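Local coordinates for putative polyphosphate kinase 2 family protein (PDB 3RHF) that probably transfers phosphate between polyphosphate and nucleotides, as a polyphosphate kinase of the PPK2 family with a P-loop-type fold, at residues 8-13 with 38-43; 19-24 with 239-244; 93-98 with 256-261; 106-111 with 137-142; 149-154 with 225-230. All blocks are in the same frame, centred on the assembly; numbering follows the deposited sequence.

Contact 1 (8-13 with 38-43); sequences AAVEFA and GYTGVK
Tyr39 reaches back across residues 8-13 and meets them twice, with its hydroxyl and with its ring. OH donates to Val10 O at 2.6 Å, arriving 25° from the carbonyl plane. The tyrosine ring turns an edge to Phe12: CD1 stands 4.0 Å above the plane of the Phe12 ring and over its centre, in an edge-to-face pair whose planes lie at 55°. This reach follows from the first torsion of Tyr39, which sets CG opposite the backbone N (chi1 -163°). Beside the rings the backbones join directly, Ala13 N donating to Gly38 O at 2.9 Å, and Ala13 CB touches Thr40 CG2 at 3.7 Å. One water also bridges the two segments, donating to Glu11 O and accepting from Thr40 N. A leucine in place of Tyr39 would probably leave Val10 O without this donor and the face of Phe12 without its aromatic edge. Farther out, Leu49 of helix 43-69 and Ile255 of helix 250-266 touch Tyr39, Tyr252 touches Phe12, and Glu11 forms a salt bridge with Arg56. The touching parts run in roughly opposite directions, so the arrangement is a pairing of two irregular, roughly antiparallel loops, which ties the N-terminal arm to the approach to helix 43-69, whose N-cap position is Val42.

Contact 2 (19-24 with 239-244); sequences VLRVGS and IAPWHV
Two backbone hydrogen bonds tie residues 19-24 to residues 239-244 around a single bridge, Arg21 with His243. Val244 N donates to Leu20 O at 3.1 Å (N-H...O angle 159°), and Val22 N to Trp242 O at 3.0 Å. Leu20 O takes a second, weaker approach from His243 CA, a CA-H...O contact of 3.3 Å. Among the apolar contacts, Val22 CG2 carries most: it lies against Trp242 CB and meets Val244 CG2 at 3.9 Å, the two valines crossing at a slant. On the other side of the bridge the extended Arg21 chain passes Pro241, Arg21 CG lying 4.1 Å from Pro241 CB. His243 CD2 comes within 3.9 Å of Arg21 CA. The polar ends of the aromatic residues look elsewhere, His243 ND1 to Lys183 O and Trp242 NE1 to Thr235 OG1. Strand 242-246 is one of the parallel sheet's two outermost strands within this chain, and the 19-24 loop runs along its edge, with Leu20 on helix 250-266 and Val22 on Phe232 of helix 221-235.

Contact 3 (93-98 with 256-261); sequences SHVVGA and AVQQLL
His94 and Gln258 make the polar half of this helix pair, Val95 with Leu261 and Val257 the apolar half. The apolar half is the closely packed one, as the burial of all three of its residues attests. Val95 and Leu261 reach toward each other tip to tip; Val95 CG1 to Leu261 CD2, at 3.3 Å, is a short contact that should not be pressed. Val95 CG2 fills in against Val257 CG1 at 4.3 Å. Leu261 also rests on Leu76 and Leu78 of strand 75-82, and Val257 on strand 179-187. Toward the partly exposed His94 the helices are joined by reaching side chains instead. His94 ND1 donates to Gln258 OE1 at 2.6 Å, with the oxygen close to the ring plane and the donor in the plane of the amide carbonyl. Ring and amide planes are only 21° apart, so the bond joins two nearly coplanar groups, though its N-H...O angle is a bent 134°. Gln258 spans the gap because its chain is extended beyond CG, and its NE2 bonds to Asp54 OD1 of helix 43-69, which is consistent with OE1 being the end that faces the histidine. The axes cross at -43° and stay 10.8 Å apart at closest approach, so side chains bridge the helices. Two helices packed side by side on one face of a parallel sheet are typical of the three-layer alpha/beta/alpha sandwich, the fold of P-loop kinases.

Contact 4 (106-111 with 137-142); sequences LTAFKA and VFDRSQ
Leu106, Thr107 and Ala108 pair in parallel with Val137, Phe138 and Asp139, the strand segments lying 13° apart and 4.8 Å from axis to axis. Thr107 sits between two bonds, its N donating to Val137 O at 2.8 Å and its O accepting from Asp139 N at 2.9 Å; the next, Phe109 N to Asp139 O, is weak. The side chains split by face. With Val137 and Asp139, Leu106 lines one face, its CD1 touching Val137 CG1 at 3.7 Å. On the other face Phe109 turns its edge to the ring of Phe138, CE2 standing 3.6 Å above its centre, in a T-shaped pair with planes at 84°. Thr107 CG2 covers one face of the Phe109 ring. A serine replacing Phe138 would probably open a gap beneath that edge and let the Phe109 ring turn. Past the strand ends one water donates to Phe109 O and Asp139 O and accepts from Arg140 NH2, whose guanidinium also forms a salt bridge with Asp84. Strand 104-108 is an edge strand of the sheet within this chain; 135-139 stands between it and strand 75-82, with helix 123-126 over the phenylalanines and helix 88-98 over Leu106 and Asp139.

Contact 5 (149-154 with 225-230); sequences HRVHGW and MDAYSV
Arg150 extends from the short helix 148-151 toward helix 221-235, setting its guanidinium edge toward Asp226 and one face against Val230. The side chain leaves the backbone fully extended (chi1 -177°) and runs straight from CG to NE, which carries the charged end across. NH1 donates to Asp226 OD2 at 2.9 Å in a salt bridge; NH2 adds a weak bond to the same oxygen at 3.4 Å. The approach is skewed: OD2 is met on its anti side, 28° out of the carboxylate plane, and the two flat groups stand 58° apart. The face toward Val230 is covered by its CG2, 4.0 Å from Arg150 NH2. Lower on the chain, Arg150 CD rests on Ala227 CB at 4.0 Å, while Val151 CG2 touches the same methyl more loosely. Leu160 and Tyr164 of helix 157-176 also touch Arg150. Just beyond the arginine the helix ends in a Schellman motif, with Gly153 at positive phi as its C-prime residue and bonds from Trp154 N to His149 O and Gly153 N to Arg150 O.

In the fold
Contacts 2 and 4 lie at opposite edges of one parallel sheet, on strands 242-246 and 104-108, their centres 20 Å apart. Contact 3 packs on the sheet from one of the two helix layers and touches contact 2 where His243 CD2 meets Leu260 CD2 at 3.8 Å. It also touches contact 1, Phe12 CZ lying 3.9 Å from Ala256 CA, so helix 250-266 joins the N-terminal arm to the core. Contact 5, on the surface, has its centre 18 Å from that of contact 4. A phosphate ion, probably from the crystallisation liquor, lies about 5 Å from the side chain of Asp139 and may mark an anion pocket beside contact 4. Contacts 3 and 4 both touch the second subunit.

Contact 1 (8-13 with 38-43)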
# COMPACT_ATOMS: atom_id res chain seq x y z
N ALA A 8 19.29 -14.98 -13.98
CA ALA A 8 18.58 -14.10 -14.93
C ALA A 8 17.09 -14.47 -15.14
O ALA A 8 16.64 -15.63 -14.81
CB ALA A 8 19.33 -14.07 -16.31
N ALA A 9 16.32 -13.51 -15.70
CA ALA A 9 14.87 -13.63 -15.81
C ALA A 9 14.49 -14.59 -16.91
O ALA A 9 14.73 -14.31 -18.07
CB ALA A 9 14.23 -12.28 -16.05
N VAL A 10 13.88 -15.70 -16.51
CA VAL A 10 13.20 -16.63 -17.36
C VAL A 10 11.72 -16.26 -17.31
O VAL A 10 11.09 -16.25 -16.25
CB VAL A 10 13.43 -18.09 -16.88
CG1 VAL A 10 12.71 -19.06 -17.79
CG2 VAL A 10 14.94 -18.45 -16.79
N GLU A 11 11.19 -15.90 -18.47
CA GLU A 11 9.82 -15.48 -18.63
C GLU A 11 8.91 -16.67 -18.80
O GLU A 11 9.37 -17.76 -19.08
CB GLU A 11 9.68 -14.67 -19.92
CG GLU A 11 10.59 -13.49 -20.09
CD GLU A 11 10.24 -12.32 -19.18
OE1 GLU A 11 9.06 -12.18 -18.74
OE2 GLU A 11 11.19 -11.52 -18.91
N PHE A 12 7.62 -16.44 -18.71
CA PHE A 12 6.67 -17.50 -18.95
C PHE A 12 6.80 -18.00 -20.40
O PHE A 12 6.88 -17.19 -21.33
CB PHE A 12 5.23 -17.00 -18.68
CG PHE A 12 4.83 -17.12 -17.26
CD1 PHE A 12 4.13 -18.21 -16.82
CD2 PHE A 12 5.21 -16.15 -16.34
CE1 PHE A 12 3.79 -18.35 -15.48
CE2 PHE A 12 4.88 -16.28 -15.04
CZ PHE A 12 4.17 -17.40 -14.59
N ALA A 13 6.81 -19.32 -20.57
CA ALA A 13 6.82 -19.93 -21.91
C ALA A 13 5.43 -19.83 -22.47
O ALA A 13 5.28 -19.53 -23.64
CB ALA A 13 7.26 -21.38 -21.89
N GLY A 38 2.90 -23.32 -17.39
CA GLY A 38 3.39 -22.31 -18.29
C GLY A 38 4.80 -21.85 -18.00
O GLY A 38 5.35 -21.08 -18.78
N TYR A 39 5.40 -22.30 -16.88
CA TYR A 39 6.69 -21.76 -16.47
C TYR A 39 7.70 -22.87 -16.47
O TYR A 39 7.51 -23.88 -15.80
CB TYR A 39 6.64 -21.16 -15.05
CG TYR A 39 7.84 -20.24 -14.76
CD1 TYR A 39 8.00 -19.06 -15.46
CD2 TYR A 39 8.79 -20.55 -13.82
CE1 TYR A 39 9.06 -18.23 -15.22
CE2 TYR A 39 9.85 -19.71 -13.58
CZ TYR A 39 10.00 -18.57 -14.29
OH TYR A 39 11.02 -17.69 -14.04
N THR A 40 8.78 -22.66 -17.20
CA THR A 40 9.76 -23.69 -17.39
C THR A 40 10.95 -23.49 -16.51
O THR A 40 11.85 -24.26 -16.59
CB THR A 40 10.29 -23.73 -18.84
OG1 THR A 40 11.03 -22.53 -19.07
CG2 THR A 40 9.14 -23.87 -19.88
N GLY A 41 11.00 -22.44 -15.71
CA GLY A 41 12.16 -22.22 -14.83
C GLY A 41 11.86 -22.75 -13.45
O GLY A 41 10.77 -23.26 -13.19
N VAL A 42 12.79 -22.60 -12.52
CA VAL A 42 12.58 -23.02 -11.14
C VAL A 42 12.62 -21.80 -10.20
O VAL A 42 12.70 -20.68 -10.65
CB VAL A 42 13.58 -24.14 -10.75
CG1 VAL A 42 13.43 -25.30 -11.73
CG2 VAL A 42 15.04 -23.67 -10.81
N LYS A 43 12.57 -22.03 -8.89
CA LYS A 43 12.50 -20.97 -7.91
C LYS A 43 13.52 -19.85 -8.10
O LYS A 43 13.14 -18.70 -8.11
CB LYS A 43 12.63 -21.58 -6.52
CG LYS A 43 12.67 -20.60 -5.36
CD LYS A 43 12.34 -21.30 -4.01
CE LYS A 43 13.36 -20.87 -2.90
NZ LYS A 43 13.52 -21.80 -1.70
O HOH W 1 8.93 -20.61 -18.98

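Contact 2 (19-24 with 239-244)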
# COMPACT_ATOMS: atom_id res chain seq x y z
N VAL A 19 -3.03 -21.02 -19.77
CA VAL A 19 -2.93 -22.32 -19.14
C VAL A 19 -3.72 -22.37 -17.84
O VAL A 19 -4.12 -23.46 -17.43
CB VAL A 19 -1.44 -22.80 -18.94
CG1 VAL A 19 -0.75 -22.97 -20.29
CG2 VAL A 19 -0.60 -21.86 -18.07
N LEU A 20 -3.97 -21.22 -17.18
CA LEU A 20 -4.62 -21.25 -15.84
C LEU A 20 -6.10 -20.93 -15.90
O LEU A 20 -6.78 -20.99 -14.88
CB LEU A 20 -3.93 -20.30 -14.85
CG LEU A 20 -2.51 -20.66 -14.46
CD1 LEU A 20 -2.01 -19.63 -13.41
CD2 LEU A 20 -2.40 -22.13 -13.95
N ARG A 21 -6.58 -20.61 -17.09
CA ARG A 21 -7.99 -20.24 -17.34
C ARG A 21 -8.93 -21.39 -16.99
O ARG A 21 -8.59 -22.54 -17.20
CB ARG A 21 -8.17 -19.90 -18.82
CG ARG A 21 -9.29 -18.95 -19.17
CD ARG A 21 -9.32 -18.58 -20.69
NE ARG A 21 -10.68 -18.15 -21.07
CZ ARG A 21 -11.66 -18.97 -21.48
NH1 ARG A 21 -12.88 -18.47 -21.77
NH2 ARG A 21 -11.46 -20.29 -21.62
N VAL A 22 -10.10 -21.08 -16.45
CA VAL A 22 -11.15 -22.07 -16.27
C VAL A 22 -12.12 -22.03 -17.47
O VAL A 22 -12.95 -21.13 -17.60
CB VAL A 22 -11.89 -21.84 -14.97
CG1 VAL A 22 -13.18 -22.67 -14.90
CG2 VAL A 22 -10.97 -22.11 -13.82
N GLY A 23 -11.97 -23.02 -18.34
CA GLY A 23 -12.73 -23.07 -19.59
C GLY A 23 -13.79 -24.14 -19.54
O GLY A 23 -13.98 -24.78 -18.51
N SER A 24 -14.48 -24.35 -20.65
CA SER A 24 -15.57 -25.33 -20.67
C SER A 24 -15.07 -26.72 -20.22
O SER A 24 -15.79 -27.45 -19.51
CB SER A 24 -16.19 -25.40 -22.06
OG SER A 24 -15.19 -25.68 -23.02
N ILE A 239 -15.89 -12.48 -20.39
CA ILE A 239 -15.44 -11.16 -19.93
C ILE A 239 -14.79 -11.17 -18.53
O ILE A 239 -14.04 -10.25 -18.18
CB ILE A 239 -16.57 -10.06 -19.94
CG1 ILE A 239 -17.65 -10.33 -18.89
CG2 ILE A 239 -17.17 -9.91 -21.34
CD1 ILE A 239 -18.93 -9.67 -19.17
N ALA A 240 -15.06 -12.20 -17.72
CA ALA A 240 -14.38 -12.30 -16.46
C ALA A 240 -14.10 -13.77 -16.14
O ALA A 240 -14.81 -14.41 -15.34
CB ALA A 240 -15.16 -11.62 -15.38
N PRO A 241 -13.05 -14.31 -16.77
CA PRO A 241 -12.67 -15.67 -16.56
C PRO A 241 -12.16 -15.86 -15.17
O PRO A 241 -11.57 -14.92 -14.63
CB PRO A 241 -11.52 -15.87 -17.54
CG PRO A 241 -11.58 -14.74 -18.49
CD PRO A 241 -12.14 -13.63 -17.70
N TRP A 242 -12.36 -17.06 -14.62
CA TRP A 242 -11.63 -17.47 -13.41
C TRP A 242 -10.25 -18.02 -13.77
O TRP A 242 -10.06 -18.54 -14.84
CB TRP A 242 -12.38 -18.54 -12.66
CG TRP A 242 -13.28 -18.00 -11.67
CD1 TRP A 242 -14.65 -17.93 -11.74
CD2 TRP A 242 -12.91 -17.50 -10.44
NE1 TRP A 242 -15.14 -17.38 -10.61
CE2 TRP A 242 -14.09 -17.09 -9.78
CE3 TRP A 242 -11.70 -17.33 -9.80
CZ2 TRP A 242 -14.09 -16.52 -8.52
CZ3 TRP A 242 -11.68 -16.74 -8.53
CH2 TRP A 242 -12.87 -16.34 -7.91
N HIS A 243 -9.28 -17.87 -12.89
CA HIS A 243 -8.03 -18.53 -13.07
C HIS A 243 -7.72 -19.23 -11.77
O HIS A 243 -7.89 -18.66 -10.71
CB HIS A 243 -6.92 -17.54 -13.37
CG HIS A 243 -7.19 -16.67 -14.55
ND1 HIS A 243 -7.90 -15.50 -14.46
CD2 HIS A 243 -6.84 -16.81 -15.85
CE1 HIS A 243 -7.99 -14.96 -15.66
NE2 HIS A 243 -7.34 -15.72 -16.52
N VAL A 244 -7.27 -20.46 -11.87
CA VAL A 244 -6.89 -21.25 -10.72
C VAL A 244 -5.39 -21.50 -10.85
O VAL A 244 -4.95 -22.11 -11.83
CB VAL A 244 -7.65 -22.59 -10.68
CG1 VAL A 244 -6.98 -23.53 -9.66
CG2 VAL A 244 -9.17 -22.37 -10.39

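Contact 3 (93-98 with 256-261)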
# COMPACT_ATOMS: atom_id res chain seq x y z
N SER A 93 0.10 -8.15 -0.60
CA SER A 93 1.18 -7.29 -0.17
C SER A 93 2.24 -7.14 -1.21
O SER A 93 2.86 -6.08 -1.33
CB SER A 93 1.85 -7.89 1.06
OG SER A 93 2.88 -7.08 1.58
N HIS A 94 2.53 -8.20 -1.93
CA HIS A 94 3.61 -8.04 -2.88
C HIS A 94 3.17 -7.13 -4.08
O HIS A 94 3.88 -6.20 -4.49
CB HIS A 94 4.17 -9.37 -3.38
CG HIS A 94 5.42 -9.18 -4.15
ND1 HIS A 94 5.41 -8.86 -5.49
CD2 HIS A 94 6.71 -9.10 -3.74
CE1 HIS A 94 6.65 -8.63 -5.89
NE2 HIS A 94 7.46 -8.77 -4.85
N VAL A 95 1.98 -7.42 -4.62
CA VAL A 95 1.44 -6.73 -5.77
C VAL A 95 1.23 -5.26 -5.44
O VAL A 95 1.64 -4.38 -6.15
CB VAL A 95 0.09 -7.34 -6.18
CG1 VAL A 95 -0.53 -6.50 -7.27
CG2 VAL A 95 0.25 -8.82 -6.64
N VAL A 96 0.60 -4.99 -4.32
CA VAL A 96 0.41 -3.62 -3.90
C VAL A 96 1.72 -2.88 -3.70
O VAL A 96 1.86 -1.72 -4.13
CB VAL A 96 -0.47 -3.58 -2.65
CG1 VAL A 96 -0.33 -2.28 -1.96
CG2 VAL A 96 -1.93 -3.88 -3.05
N GLY A 97 2.69 -3.55 -3.14
CA GLY A 97 3.98 -2.93 -2.91
C GLY A 97 4.81 -2.68 -4.13
O GLY A 97 5.79 -1.97 -4.07
N ALA A 98 4.47 -3.30 -5.24
CA ALA A 98 5.19 -3.01 -6.49
C ALA A 98 4.59 -1.76 -7.08
O ALA A 98 5.18 -1.18 -7.97
CB ALA A 98 5.06 -4.15 -7.48
N ALA A 256 2.71 -15.89 -11.07
CA ALA A 256 1.56 -16.21 -11.94
C ALA A 256 0.53 -15.09 -11.76
O ALA A 256 -0.03 -14.59 -12.74
CB ALA A 256 0.98 -17.61 -11.63
N VAL A 257 0.33 -14.68 -10.52
CA VAL A 257 -0.56 -13.58 -10.25
C VAL A 257 0.00 -12.36 -10.92
O VAL A 257 -0.70 -11.69 -11.70
CB VAL A 257 -0.85 -13.36 -8.76
CG1 VAL A 257 -1.66 -12.10 -8.60
CG2 VAL A 257 -1.71 -14.51 -8.20
N GLN A 258 1.28 -12.07 -10.71
CA GLN A 258 1.82 -10.87 -11.34
C GLN A 258 1.74 -10.87 -12.86
O GLN A 258 1.41 -9.83 -13.45
CB GLN A 258 3.22 -10.45 -10.83
CG GLN A 258 3.00 -9.41 -9.74
CD GLN A 258 4.23 -8.88 -9.07
OE1 GLN A 258 4.31 -8.87 -7.84
NE2 GLN A 258 5.18 -8.35 -9.86
N GLN A 259 1.98 -12.00 -13.49
CA GLN A 259 1.98 -12.02 -14.97
C GLN A 259 0.58 -11.85 -15.47
O GLN A 259 0.35 -11.25 -16.51
CB GLN A 259 2.61 -13.28 -15.56
CG GLN A 259 3.07 -13.15 -17.01
CD GLN A 259 4.17 -12.13 -17.21
OE1 GLN A 259 5.21 -12.16 -16.55
NE2 GLN A 259 3.95 -11.22 -18.12
N LEU A 260 -0.39 -12.32 -14.70
CA LEU A 260 -1.82 -12.13 -15.06
C LEU A 260 -2.21 -10.67 -15.10
O LEU A 260 -2.88 -10.21 -16.03
CB LEU A 260 -2.71 -12.87 -14.06
CG LEU A 260 -2.97 -14.35 -14.35
CD1 LEU A 260 -3.77 -14.91 -13.20
CD2 LEU A 260 -3.71 -14.63 -15.68
N LEU A 261 -1.78 -9.96 -14.05
CA LEU A 261 -1.88 -8.51 -13.96
C LEU A 261 -1.24 -7.79 -15.10
O LEU A 261 -1.86 -6.93 -15.69
CB LEU A 261 -1.21 -8.03 -12.70
CG LEU A 261 -2.06 -7.48 -11.60
CD1 LEU A 261 -3.41 -8.20 -11.44
CD2 LEU A 261 -1.25 -7.58 -10.33

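Contact 4 (106-111 with 137-142)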
# COMPACT_ATOMS: atom_id res chain seq x y z
N LEU A 106 -7.15 -1.08 -2.14
CA LEU A 106 -7.21 -2.40 -1.57
C LEU A 106 -8.39 -2.49 -0.57
O LEU A 106 -8.56 -1.63 0.28
CB LEU A 106 -5.92 -2.68 -0.84
CG LEU A 106 -5.96 -3.86 0.12
CD1 LEU A 106 -6.23 -5.12 -0.73
CD2 LEU A 106 -4.62 -3.91 0.87
N THR A 107 -9.19 -3.55 -0.69
CA THR A 107 -10.14 -3.91 0.34
C THR A 107 -9.96 -5.40 0.71
O THR A 107 -9.99 -6.27 -0.15
CB THR A 107 -11.61 -3.67 -0.13
OG1 THR A 107 -11.78 -2.29 -0.53
CG2 THR A 107 -12.59 -4.01 1.00
N ALA A 108 -9.76 -5.68 1.99
CA ALA A 108 -9.84 -7.02 2.57
C ALA A 108 -11.19 -7.15 3.27
O ALA A 108 -11.38 -6.66 4.41
CB ALA A 108 -8.68 -7.23 3.57
N PHE A 109 -12.14 -7.75 2.57
CA PHE A 109 -13.48 -7.99 3.10
C PHE A 109 -13.44 -8.94 4.29
O PHE A 109 -12.88 -10.03 4.23
CB PHE A 109 -14.42 -8.52 2.00
CG PHE A 109 -14.77 -7.47 0.94
CD1 PHE A 109 -15.67 -6.46 1.22
CD2 PHE A 109 -14.15 -7.49 -0.30
CE1 PHE A 109 -15.99 -5.48 0.28
CE2 PHE A 109 -14.44 -6.52 -1.24
CZ PHE A 109 -15.37 -5.51 -0.96
N LYS A 110 -14.00 -8.46 5.41
CA LYS A 110 -14.03 -9.19 6.69
C LYS A 110 -15.47 -9.71 6.82
O LYS A 110 -16.23 -9.60 5.87
CB LYS A 110 -13.68 -8.20 7.83
N ALA A 111 -15.87 -10.26 7.98
CA ALA A 111 -17.28 -10.74 8.10
C ALA A 111 -18.19 -9.51 8.01
O ALA A 111 -17.81 -8.43 8.41
CB ALA A 111 -17.56 -11.54 9.40
N VAL A 137 -7.76 -3.94 -5.55
CA VAL A 137 -7.47 -5.30 -5.10
C VAL A 137 -8.46 -5.71 -4.03
O VAL A 137 -8.58 -5.05 -2.99
CB VAL A 137 -6.02 -5.46 -4.61
CG1 VAL A 137 -5.85 -6.85 -3.97
CG2 VAL A 137 -5.03 -5.22 -5.77
N PHE A 138 -9.16 -6.81 -4.33
CA PHE A 138 -10.07 -7.48 -3.39
C PHE A 138 -9.42 -8.76 -2.80
O PHE A 138 -9.32 -9.81 -3.48
CB PHE A 138 -11.38 -7.89 -4.09
CG PHE A 138 -12.38 -6.75 -4.36
CD1 PHE A 138 -12.14 -5.43 -3.99
CD2 PHE A 138 -13.58 -7.05 -5.00
CE1 PHE A 138 -13.10 -4.40 -4.26
CE2 PHE A 138 -14.51 -6.05 -5.30
CZ PHE A 138 -14.27 -4.72 -4.93
N ASP A 139 -8.95 -8.63 -1.56
CA ASP A 139 -8.62 -9.78 -0.72
C ASP A 139 -9.92 -10.33 -0.09
O ASP A 139 -10.47 -9.76 0.85
CB ASP A 139 -7.57 -9.41 0.34
CG ASP A 139 -7.15 -10.58 1.22
OD1 ASP A 139 -7.81 -11.61 1.14
OD2 ASP A 139 -6.16 -10.47 1.99
N ARG A 140 -10.35 -11.48 -0.63
CA ARG A 140 -11.71 -11.99 -0.56
C ARG A 140 -12.65 -11.02 -1.29
O ARG A 140 -12.26 -9.90 -1.58
CB ARG A 140 -12.17 -12.24 0.87
CG ARG A 140 -11.32 -13.21 1.62
CD ARG A 140 -11.81 -13.26 3.05
NE ARG A 140 -11.08 -14.22 3.85
CZ ARG A 140 -9.96 -13.98 4.52
NH1 ARG A 140 -9.41 -14.97 5.21
NH2 ARG A 140 -9.37 -12.77 4.50
N SER A 141 -13.85 -11.49 -1.61
CA SER A 141 -14.71 -10.79 -2.52
C SER A 141 -16.20 -11.14 -2.39
O SER A 141 -16.67 -11.64 -1.34
CB SER A 141 -14.27 -11.11 -3.93
OG SER A 141 -14.77 -12.37 -4.29
N GLN A 142 -16.95 -10.84 -3.45
CA GLN A 142 -18.36 -11.18 -3.53
C GLN A 142 -18.62 -12.70 -3.52
O GLN A 142 -19.70 -13.15 -3.13
CB GLN A 142 -19.00 -10.55 -4.76
CG GLN A 142 -18.46 -11.03 -6.12
CD GLN A 142 -17.28 -10.24 -6.60
OE1 GLN A 142 -16.62 -9.55 -5.79
NE2 GLN A 142 -16.98 -10.32 -7.92
O HOH W 2 -10.29 -10.63 3.52

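Contact 5 (149-154 with 225-230)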
# COMPACT_ATOMS: atom_id res chain seq x y z
N HIS A 149 -21.10 -19.60 2.69
CA HIS A 149 -22.55 -19.72 2.85
C HIS A 149 -23.05 -21.05 2.30
O HIS A 149 -23.96 -21.66 2.84
CB HIS A 149 -23.27 -18.57 2.15
CG HIS A 149 -23.15 -17.25 2.86
ND1 HIS A 149 -24.25 -16.51 3.24
CD2 HIS A 149 -22.07 -16.53 3.23
CE1 HIS A 149 -23.86 -15.39 3.82
NE2 HIS A 149 -22.53 -15.38 3.84
N ARG A 150 -22.46 -21.52 1.21
CA ARG A 150 -22.87 -22.79 0.67
C ARG A 150 -22.52 -23.93 1.63
O ARG A 150 -23.41 -24.62 2.13
CB ARG A 150 -22.21 -23.01 -0.67
CG ARG A 150 -22.63 -24.28 -1.33
CD ARG A 150 -22.16 -24.26 -2.75
NE ARG A 150 -22.79 -25.27 -3.57
CZ ARG A 150 -22.46 -26.56 -3.58
NH1 ARG A 150 -21.49 -27.06 -2.77
NH2 ARG A 150 -23.09 -27.37 -4.41
N VAL A 151 -21.23 -24.08 1.89
CA VAL A 151 -20.70 -25.08 2.80
C VAL A 151 -21.56 -25.24 4.05
O VAL A 151 -21.91 -26.36 4.41
CB VAL A 151 -19.30 -24.72 3.26
CG1 VAL A 151 -18.77 -25.76 4.27
CG2 VAL A 151 -18.38 -24.63 2.07
N HIS A 152 -21.89 -24.14 4.70
CA HIS A 152 -22.59 -24.17 5.98
C HIS A 152 -24.13 -24.06 5.91
O HIS A 152 -24.78 -23.81 6.92
CB HIS A 152 -21.98 -23.12 6.90
CG HIS A 152 -20.60 -23.49 7.36
ND1 HIS A 152 -19.56 -22.59 7.38
CD2 HIS A 152 -20.09 -24.67 7.80
CE1 HIS A 152 -18.47 -23.19 7.82
NE2 HIS A 152 -18.76 -24.46 8.08
N GLY A 153 -24.69 -24.29 4.73
CA GLY A 153 -26.15 -24.26 4.55
C GLY A 153 -26.83 -22.94 4.89
O GLY A 153 -28.01 -22.93 5.23
N TRP A 154 -26.09 -21.83 4.80
CA TRP A 154 -26.64 -20.52 5.16
C TRP A 154 -27.40 -19.88 4.00
O TRP A 154 -27.86 -18.75 4.13
CB TRP A 154 -25.54 -19.57 5.62
CG TRP A 154 -24.80 -19.97 6.88
CD1 TRP A 154 -25.20 -20.88 7.82
CD2 TRP A 154 -23.57 -19.42 7.36
NE1 TRP A 154 -24.29 -20.95 8.83
CE2 TRP A 154 -23.27 -20.07 8.58
CE3 TRP A 154 -22.68 -18.45 6.87
CZ2 TRP A 154 -22.11 -19.78 9.33
CZ3 TRP A 154 -21.52 -18.17 7.61
CH2 TRP A 154 -21.25 -18.83 8.83
N MSE A 225 -13.95 -27.26 -1.61
CA MSE A 225 -13.54 -27.52 -2.99
C MSE A 225 -14.72 -27.63 -3.96
O MSE A 225 -14.62 -27.24 -5.13
CB MSE A 225 -12.73 -28.80 -3.12
CG MSE A 225 -11.29 -28.77 -2.53
SE MSE A 225 -10.19 -27.16 -2.86
CE MSE A 225 -10.78 -26.03 -1.35
N ASP A 226 -15.83 -28.20 -3.48
CA ASP A 226 -17.05 -28.35 -4.30
C ASP A 226 -17.68 -26.95 -4.58
O ASP A 226 -18.09 -26.63 -5.71
CB ASP A 226 -18.05 -29.35 -3.63
CG ASP A 226 -19.22 -29.70 -4.54
OD1 ASP A 226 -18.97 -30.25 -5.63
OD2 ASP A 226 -20.39 -29.40 -4.18
N ALA A 227 -17.73 -26.13 -3.53
CA ALA A 227 -18.26 -24.79 -3.64
C ALA A 227 -17.50 -24.00 -4.70
O ALA A 227 -18.10 -23.32 -5.53
CB ALA A 227 -18.16 -24.09 -2.30
N TYR A 228 -16.18 -24.12 -4.67
CA TYR A 228 -15.35 -23.41 -5.60
C TYR A 228 -15.66 -23.90 -7.00
O TYR A 228 -15.85 -23.10 -7.91
CB TYR A 228 -13.85 -23.59 -5.27
CG TYR A 228 -13.34 -22.50 -4.34
CD1 TYR A 228 -13.11 -21.21 -4.81
CD2 TYR A 228 -13.13 -22.73 -2.98
CE1 TYR A 228 -12.69 -20.21 -3.98
CE2 TYR A 228 -12.69 -21.70 -2.13
CZ TYR A 228 -12.48 -20.44 -2.65
OH TYR A 228 -12.06 -19.39 -1.84
N SER A 229 -15.69 -25.22 -7.16
CA SER A 229 -15.78 -25.77 -8.49
C SER A 229 -17.11 -25.43 -9.09
O SER A 229 -17.18 -25.14 -10.26
CB SER A 229 -15.52 -27.28 -8.49
OG SER A 229 -16.53 -27.90 -7.78
N VAL A 230 -18.16 -25.40 -8.28
CA VAL A 230 -19.48 -25.01 -8.77
C VAL A 230 -19.48 -23.53 -9.14
O VAL A 230 -19.85 -23.17 -10.27
CB VAL A 230 -20.60 -25.34 -7.78
CG1 VAL A 230 -21.95 -24.72 -8.26
CG2 VAL A 230 -20.69 -26.85 -7.63